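Side-chain contacts in hydrazine synthase alpha subunit (Candidatus Kuenenia stuttgartiensis, PDB 5C2V), which carries out the second half-reaction of hydrazine synthase, condensing hydroxylamine from the gamma subunit with ammonia to yield hydrazine: residues 32-37 / 358-363; 62-67 / 372-377. All blocks are in the same frame, centred on the assembly; numbering follows the deposited sequence.

Interaction 1: 32-37 / 358-363; sequences ILFTQS and FGIYWF. With CA (calcium ion), chain B.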
loop_
_atom_site.group_PDB
_atom_site.type_symbol
_atom_site.label_atom_id
_atom_site.label_comp_id
_atom_site.label_asym_id
_atom_site.label_seq_id
_atom_site.Cartn_x
_atom_site.Cartn_y
_atom_site.Cartn_z
ATOM N N ILE D 32 -4.720 -20.396 38.806
ATOM C CA ILE D 32 -4.044 -19.743 37.687
ATOM C C ILE D 32 -2.885 -18.854 38.141
ATOM O O ILE D 32 -2.915 -18.279 39.228
ATOM C CB ILE D 32 -5.025 -18.885 36.850
ATOM C CG1 ILE D 32 -5.609 -17.749 37.695
ATOM C CG2 ILE D 32 -6.139 -19.743 36.261
ATOM C CD1 ILE D 32 -6.504 -16.811 36.917
ATOM N N LEU D 33 -1.864 -18.751 37.298
ATOM C CA LEU D 33 -0.747 -17.844 37.537
ATOM C C LEU D 33 -0.837 -16.654 36.593
ATOM O O LEU D 33 -1.150 -16.825 35.415
ATOM C CB LEU D 33 0.592 -18.559 37.339
ATOM C CG LEU D 33 1.033 -19.612 38.355
ATOM C CD1 LEU D 33 2.192 -20.422 37.799
ATOM C CD2 LEU D 33 1.432 -18.948 39.659
ATOM N N PHE D 34 -0.569 -15.451 37.093
ATOM C CA PHE D 34 -0.536 -14.293 36.202
ATOM C C PHE D 34 0.327 -13.148 36.722
ATOM O O PHE D 34 0.671 -13.090 37.903
ATOM C CB PHE D 34 -1.958 -13.788 35.917
ATOM C CG PHE D 34 -2.702 -13.318 37.134
ATOM C CD1 PHE D 34 -2.668 -11.986 37.514
ATOM C CD2 PHE D 34 -3.460 -14.203 37.883
ATOM C CE1 PHE D 34 -3.361 -11.549 38.627
ATOM C CE2 PHE D 34 -4.155 -13.772 38.998
ATOM C CZ PHE D 34 -4.105 -12.443 39.370
ATOM N N THR D 35 0.676 -12.244 35.812
ATOM C CA THR D 35 1.541 -11.112 36.115
ATOM C C THR D 35 0.740 -9.849 36.413
ATOM O O THR D 35 -0.197 -9.502 35.687
ATOM C CB THR D 35 2.509 -10.821 34.948
ATOM O OG1 THR D 35 3.237 -12.011 34.615
ATOM C CG2 THR D 35 3.488 -9.718 35.319
ATOM N N GLN D 36 1.119 -9.171 37.492
ATOM C CA GLN D 36 0.558 -7.872 37.835
ATOM C C GLN D 36 1.622 -6.791 37.686
ATOM O O GLN D 36 2.697 -6.881 38.283
ATOM C CB GLN D 36 0.007 -7.874 39.260
ATOM C CG GLN D 36 -1.224 -8.739 39.455
ATOM C CD GLN D 36 -1.759 -8.669 40.871
ATOM O OE1 GLN D 36 -1.005 -8.467 41.823
ATOM N NE2 GLN D 36 -3.069 -8.830 41.017
ATOM N N SER D 37 1.315 -5.773 36.888
ATOM C CA SER D 37 2.248 -4.677 36.653
ATOM C C SER D 37 1.655 -3.355 37.125
ATOM O O SER D 37 0.447 -3.160 37.049
ATOM C CB SER D 37 2.613 -4.594 35.169
ATOM O OG SER D 37 3.309 -5.755 34.750
ATOM N N PHE D 358 -6.517 -3.144 32.865
ATOM C CA PHE D 358 -6.322 -4.518 32.405
ATOM C C PHE D 358 -6.625 -5.532 33.501
ATOM O O PHE D 358 -6.190 -5.376 34.643
ATOM C CB PHE D 358 -4.891 -4.724 31.896
ATOM C CG PHE D 358 -4.680 -4.285 30.474
ATOM C CD1 PHE D 358 -5.201 -5.026 29.424
ATOM C CD2 PHE D 358 -3.947 -3.146 30.184
ATOM C CE1 PHE D 358 -5.008 -4.629 28.114
ATOM C CE2 PHE D 358 -3.749 -2.746 28.876
ATOM C CZ PHE D 358 -4.279 -3.489 27.839
ATOM N N GLY D 359 -7.364 -6.577 33.141
ATOM C CA GLY D 359 -7.710 -7.629 34.080
ATOM C C GLY D 359 -7.833 -8.975 33.394
ATOM O O GLY D 359 -7.787 -9.057 32.170
ATOM N N ILE D 360 -7.983 -10.037 34.178
ATOM C CA ILE D 360 -8.107 -11.378 33.615
ATOM C C ILE D 360 -9.573 -11.750 33.407
ATOM O O ILE D 360 -10.388 -11.632 34.321
ATOM C CB ILE D 360 -7.434 -12.429 34.515
ATOM C CG1 ILE D 360 -5.987 -12.027 34.808
ATOM C CG2 ILE D 360 -7.488 -13.801 33.862
ATOM C CD1 ILE D 360 -5.136 -11.860 33.567
ATOM N N TYR D 361 -9.901 -12.191 32.196
ATOM C CA TYR D 361 -11.281 -12.512 31.842
ATOM C C TYR D 361 -11.384 -13.805 31.037
ATOM O O TYR D 361 -10.485 -14.141 30.262
ATOM C CB TYR D 361 -11.910 -11.367 31.039
ATOM C CG TYR D 361 -11.975 -10.040 31.765
ATOM C CD1 TYR D 361 -10.889 -9.176 31.774
ATOM C CD2 TYR D 361 -13.130 -9.645 32.425
ATOM C CE1 TYR D 361 -10.945 -7.962 32.433
ATOM C CE2 TYR D 361 -13.198 -8.432 33.086
ATOM C CZ TYR D 361 -12.102 -7.595 33.086
ATOM O OH TYR D 361 -12.163 -6.387 33.741
ATOM N N TRP D 362 -12.486 -14.525 31.227
ATOM C CA TRP D 362 -12.821 -15.655 30.368
ATOM C C TRP D 362 -13.323 -15.129 29.032
ATOM O O TRP D 362 -14.213 -14.287 28.997
ATOM C CB TRP D 362 -13.884 -16.548 31.014
ATOM C CG TRP D 362 -13.370 -17.401 32.126
ATOM C CD1 TRP D 362 -13.671 -17.292 33.452
ATOM C CD2 TRP D 362 -12.459 -18.501 32.011
ATOM N NE1 TRP D 362 -13.005 -18.255 34.171
ATOM C CE2 TRP D 362 -12.254 -19.010 33.308
ATOM C CE3 TRP D 362 -11.798 -19.103 30.937
ATOM C CZ2 TRP D 362 -11.415 -20.094 33.560
ATOM C CZ3 TRP D 362 -10.966 -20.178 31.189
ATOM C CH2 TRP D 362 -10.782 -20.662 32.489
ATOM N N PHE D 363 -12.756 -15.615 27.934
ATOM C CA PHE D 363 -13.148 -15.117 26.621
ATOM C C PHE D 363 -14.451 -15.751 26.142
ATOM O O PHE D 363 -14.743 -16.907 26.448
ATOM C CB PHE D 363 -12.039 -15.363 25.597
ATOM C CG PHE D 363 -12.235 -14.617 24.306
ATOM C CD1 PHE D 363 -11.847 -13.292 24.192
ATOM C CD2 PHE D 363 -12.812 -15.238 23.211
ATOM C CE1 PHE D 363 -12.028 -12.601 23.008
ATOM C CE2 PHE D 363 -12.994 -14.552 22.024
ATOM C CZ PHE D 363 -12.601 -13.232 21.923
HETATM CA CA CA B . -6.492 -4.626 36.858
#
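The backbone O of Phe358 binds the calcium ion at 2.4 Å, two residues before Ile360 packs against Ile32 and Phe34. The metal's other protein ligands are the carboxylates of Asp376 and Asp382 and the carbonyl oxygens of Asp377 and Trp380, so Phe358 O is joined at the cation by four oxygens from residues 376 to 382. A main-chain carbonyl suits this role because it brings a hard oxygen ligand without adding charge.

Beside this polar site the contact itself is entirely apolar, and no hydrogen bond joins 32-37 to 358-363. Ile360 carries the contact from the 358-363 side. Its two branches go to different partners: CG1 sits over one face of the Phe34 ring, displaced toward the rim and 4.2 Å from Phe34 CG, while CG2 lies 4.4 Å from Ile32 CD1. A beta-branched residue serves well here, since it offers two hydrocarbon arms from a single CB. CG1 of Ile360 stands beside the backbone N (chi1 -53°), which turns that arm to the ring. In Phe34, CG lies between the backbone N and the carbonyl carbon (chi1 62°), and the ring reaches out from there to offer a face to Ile360.

Pro385 adds to the apolar surroundings of Ile360, and Val60 and Phe62 to those of Phe34. The polar residues of 32-37 find partners of their own: Thr35 OG1 bonds to Gln384, and Gln36 OE1 to Arg58, a residue of the trimethyl glycine pocket.

The strands belong to two neighbouring blades of the six-bladed beta-propeller, meeting face to face through side chains. Buried aliphatic and aromatic groups without polar bonds can hold the blades together by dispersion and exclusion of water, while oxygen coordination, from two carboxylates and three neutral carbonyls, is confined to the calcium site alongside.

Interaction 2: 62-67 / 372-377; sequences FDLNTK and DKVYDD. With CA (calcium ion), chain B.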
loop_
_atom_site.group_PDB
_atom_site.type_symbol
_atom_site.label_atom_id
_atom_site.label_comp_id
_atom_site.label_asym_id
_atom_site.label_seq_id
_atom_site.Cartn_x
_atom_site.Cartn_y
_atom_site.Cartn_z
ATOM N N PHE D 62 -3.473 -17.459 41.938
ATOM C CA PHE D 62 -4.845 -17.178 42.339
ATOM C C PHE D 62 -5.728 -18.419 42.233
ATOM O O PHE D 62 -5.733 -19.105 41.208
ATOM C CB PHE D 62 -5.418 -16.044 41.485
ATOM C CG PHE D 62 -6.880 -15.786 41.709
ATOM C CD1 PHE D 62 -7.310 -15.070 42.813
ATOM C CD2 PHE D 62 -7.824 -16.247 40.805
ATOM C CE1 PHE D 62 -8.656 -14.828 43.019
ATOM C CE2 PHE D 62 -9.170 -16.008 41.005
ATOM C CZ PHE D 62 -9.587 -15.297 42.113
ATOM N N ASP D 63 -6.472 -18.699 43.298
ATOM C CA ASP D 63 -7.388 -19.832 43.326
ATOM C C ASP D 63 -8.778 -19.401 42.865
ATOM O O ASP D 63 -9.343 -18.442 43.387
ATOM C CB ASP D 63 -7.450 -20.436 44.731
ATOM C CG ASP D 63 -8.279 -21.705 44.786
ATOM O OD1 ASP D 63 -9.510 -21.604 44.973
ATOM O OD2 ASP D 63 -7.700 -22.802 44.647
ATOM N N LEU D 64 -9.324 -20.121 41.890
ATOM C CA LEU D 64 -10.589 -19.743 41.267
ATOM C C LEU D 64 -11.796 -20.033 42.155
ATOM O O LEU D 64 -12.906 -19.582 41.873
ATOM C CB LEU D 64 -10.751 -20.464 39.927
ATOM C CG LEU D 64 -9.576 -20.354 38.952
ATOM C CD1 LEU D 64 -9.889 -21.073 37.649
ATOM C CD2 LEU D 64 -9.222 -18.898 38.695
ATOM N N ASN D 65 -11.575 -20.785 43.228
ATOM C CA ASN D 65 -12.653 -21.170 44.130
ATOM C C ASN D 65 -12.598 -20.406 45.451
ATOM O O ASN D 65 -13.522 -19.665 45.787
ATOM C CB ASN D 65 -12.616 -22.677 44.388
ATOM C CG ASN D 65 -12.896 -23.488 43.136
ATOM O OD1 ASN D 65 -14.052 -23.715 42.775
ATOM N ND2 ASN D 65 -11.838 -23.927 42.464
ATOM N N THR D 66 -11.513 -20.592 46.197
ATOM C CA THR D 66 -11.337 -19.927 47.485
ATOM C C THR D 66 -11.075 -18.427 47.338
ATOM O O THR D 66 -11.033 -17.700 48.332
ATOM C CB THR D 66 -10.177 -20.553 48.284
ATOM O OG1 THR D 66 -8.938 -20.307 47.607
ATOM C CG2 THR D 66 -10.381 -22.053 48.436
ATOM N N LYS D 67 -10.887 -17.982 46.096
ATOM C CA LYS D 67 -10.666 -16.572 45.762
ATOM C C LYS D 67 -9.421 -16.000 46.440
ATOM O O LYS D 67 -9.305 -14.787 46.623
ATOM C CB LYS D 67 -11.890 -15.727 46.140
ATOM C CG LYS D 67 -13.236 -16.337 45.767
ATOM C CD LYS D 67 -13.500 -16.278 44.273
ATOM C CE LYS D 67 -14.907 -16.765 43.955
ATOM N NZ LYS D 67 -15.228 -16.661 42.505
ATOM N N ASP D 372 -17.032 -13.090 31.306
ATOM C CA ASP D 372 -17.048 -12.929 32.760
ATOM C C ASP D 372 -15.670 -12.642 33.352
ATOM O O ASP D 372 -14.651 -13.115 32.848
ATOM C CB ASP D 372 -17.625 -14.186 33.415
ATOM C CG ASP D 372 -18.910 -14.650 32.758
ATOM O OD1 ASP D 372 -19.993 -14.190 33.174
ATOM O OD2 ASP D 372 -18.834 -15.476 31.823
ATOM N N LYS D 373 -15.654 -11.867 34.432
ATOM C CA LYS D 373 -14.414 -11.483 35.100
ATOM C C LYS D 373 -13.818 -12.620 35.926
ATOM O O LYS D 373 -14.540 -13.358 36.597
ATOM C CB LYS D 373 -14.656 -10.268 36.002
ATOM C CG LYS D 373 -13.412 -9.758 36.714
ATOM C CD LYS D 373 -13.757 -8.703 37.753
ATOM C CE LYS D 373 -14.635 -9.277 38.854
ATOM N NZ LYS D 373 -14.967 -8.258 39.888
ATOM N N VAL D 374 -12.498 -12.758 35.870
ATOM C CA VAL D 374 -11.795 -13.690 36.742
ATOM C C VAL D 374 -11.250 -12.934 37.949
ATOM O O VAL D 374 -11.767 -13.061 39.059
ATOM C CB VAL D 374 -10.642 -14.403 36.010
ATOM C CG1 VAL D 374 -9.931 -15.369 36.947
ATOM C CG2 VAL D 374 -11.163 -15.131 34.779
ATOM N N TYR D 375 -10.201 -12.150 37.725
ATOM C CA TYR D 375 -9.677 -11.257 38.751
ATOM C C TYR D 375 -9.260 -9.920 38.144
ATOM O O TYR D 375 -8.420 -9.878 37.244
ATOM C CB TYR D 375 -8.495 -11.910 39.471
ATOM C CG TYR D 375 -7.920 -11.087 40.602
ATOM C CD1 TYR D 375 -8.534 -11.055 41.847
ATOM C CD2 TYR D 375 -6.755 -10.349 40.428
ATOM C CE1 TYR D 375 -8.010 -10.306 42.885
ATOM C CE2 TYR D 375 -6.223 -9.598 41.459
ATOM C CZ TYR D 375 -6.854 -9.581 42.685
ATOM O OH TYR D 375 -6.327 -8.835 43.715
ATOM N N ASP D 376 -9.844 -8.830 38.631
ATOM C CA ASP D 376 -9.414 -7.502 38.206
ATOM C C ASP D 376 -9.161 -6.594 39.405
ATOM O O ASP D 376 -10.087 -6.220 40.124
ATOM C CB ASP D 376 -10.451 -6.869 37.275
ATOM C CG ASP D 376 -9.988 -5.538 36.703
ATOM O OD1 ASP D 376 -10.850 -4.745 36.272
ATOM O OD2 ASP D 376 -8.764 -5.284 36.686
ATOM N N ASP D 377 -7.898 -6.236 39.600
ATOM C CA ASP D 377 -7.509 -5.292 40.637
ATOM C C ASP D 377 -7.404 -3.917 39.996
ATOM O O ASP D 377 -6.724 -3.762 38.988
ATOM C CB ASP D 377 -6.179 -5.708 41.278
ATOM C CG ASP D 377 -5.875 -4.953 42.565
ATOM O OD1 ASP D 377 -6.375 -3.824 42.747
ATOM O OD2 ASP D 377 -5.123 -5.495 43.402
HETATM CA CA CA B . -6.492 -4.626 36.858
#
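Phe62 and Tyr375 form the aromatic part of this contact, an oblique pair with ring centroids 5.3 Å apart and planes at 39°. Phe62 CE1 comes within 4.0 Å of Tyr375 CD1, and CB of Tyr375 rests over one face of the Phe62 ring. Both residues carry CG opposite the backbone N (chi1 173° and -177°), which extends each ring across the gap.

The aliphatic part centres on Val374, whose CG1 touches Leu64 CD2 at 4.0 Å and Phe62 CE2 at 4.2 Å. The branched ends of Val374 and Leu64 are compact apolar groups that need no polar partner. Val374 and Tyr375 both face Ile360 as a classic beta bulge, bringing two consecutive residues to this surface.

Polar bonds shape each segment separately. Asp63 OD1 accepts from Asn65 N, above the carboxylate plane, in an Asx turn, and from Thr66 N at 2.6 Å, nearly along its C-O axis. In 372-377, calcium is bound by Asp376 OD2 at 2.4 Å and Asp377 O at 2.3 Å; the cation probably offsets the nearness of the Asp376 and Asp357 carboxylates.

Nonpolar groups thus make the cross-blade contact, while the Asp63 carboxylate shapes one turn and Asp376 OD2 and Asp377 O bind calcium opposite.

How the interactions relate
Interactions 1 and 2 lie about 9 Å apart, centre to centre, in the same interface between propeller blades. Their segments alternate along the chain: 32-37, 62-67, 358-363, 372-377. Strands 31-37 and 58-63 are neighbours in one sheet, and 359-364 and 369-373 in the next, so each contact pairs the same two blades. The first of these sheets also takes in strand 381-387, from the far end of the propeller sequence, an arrangement consistent with a "Velcro" closure of the ring. Calcium draws ligands from both contacts, tying the chain at Phe358 to the connection into strand 381-387 and to that strand itself, which completes the closing blade.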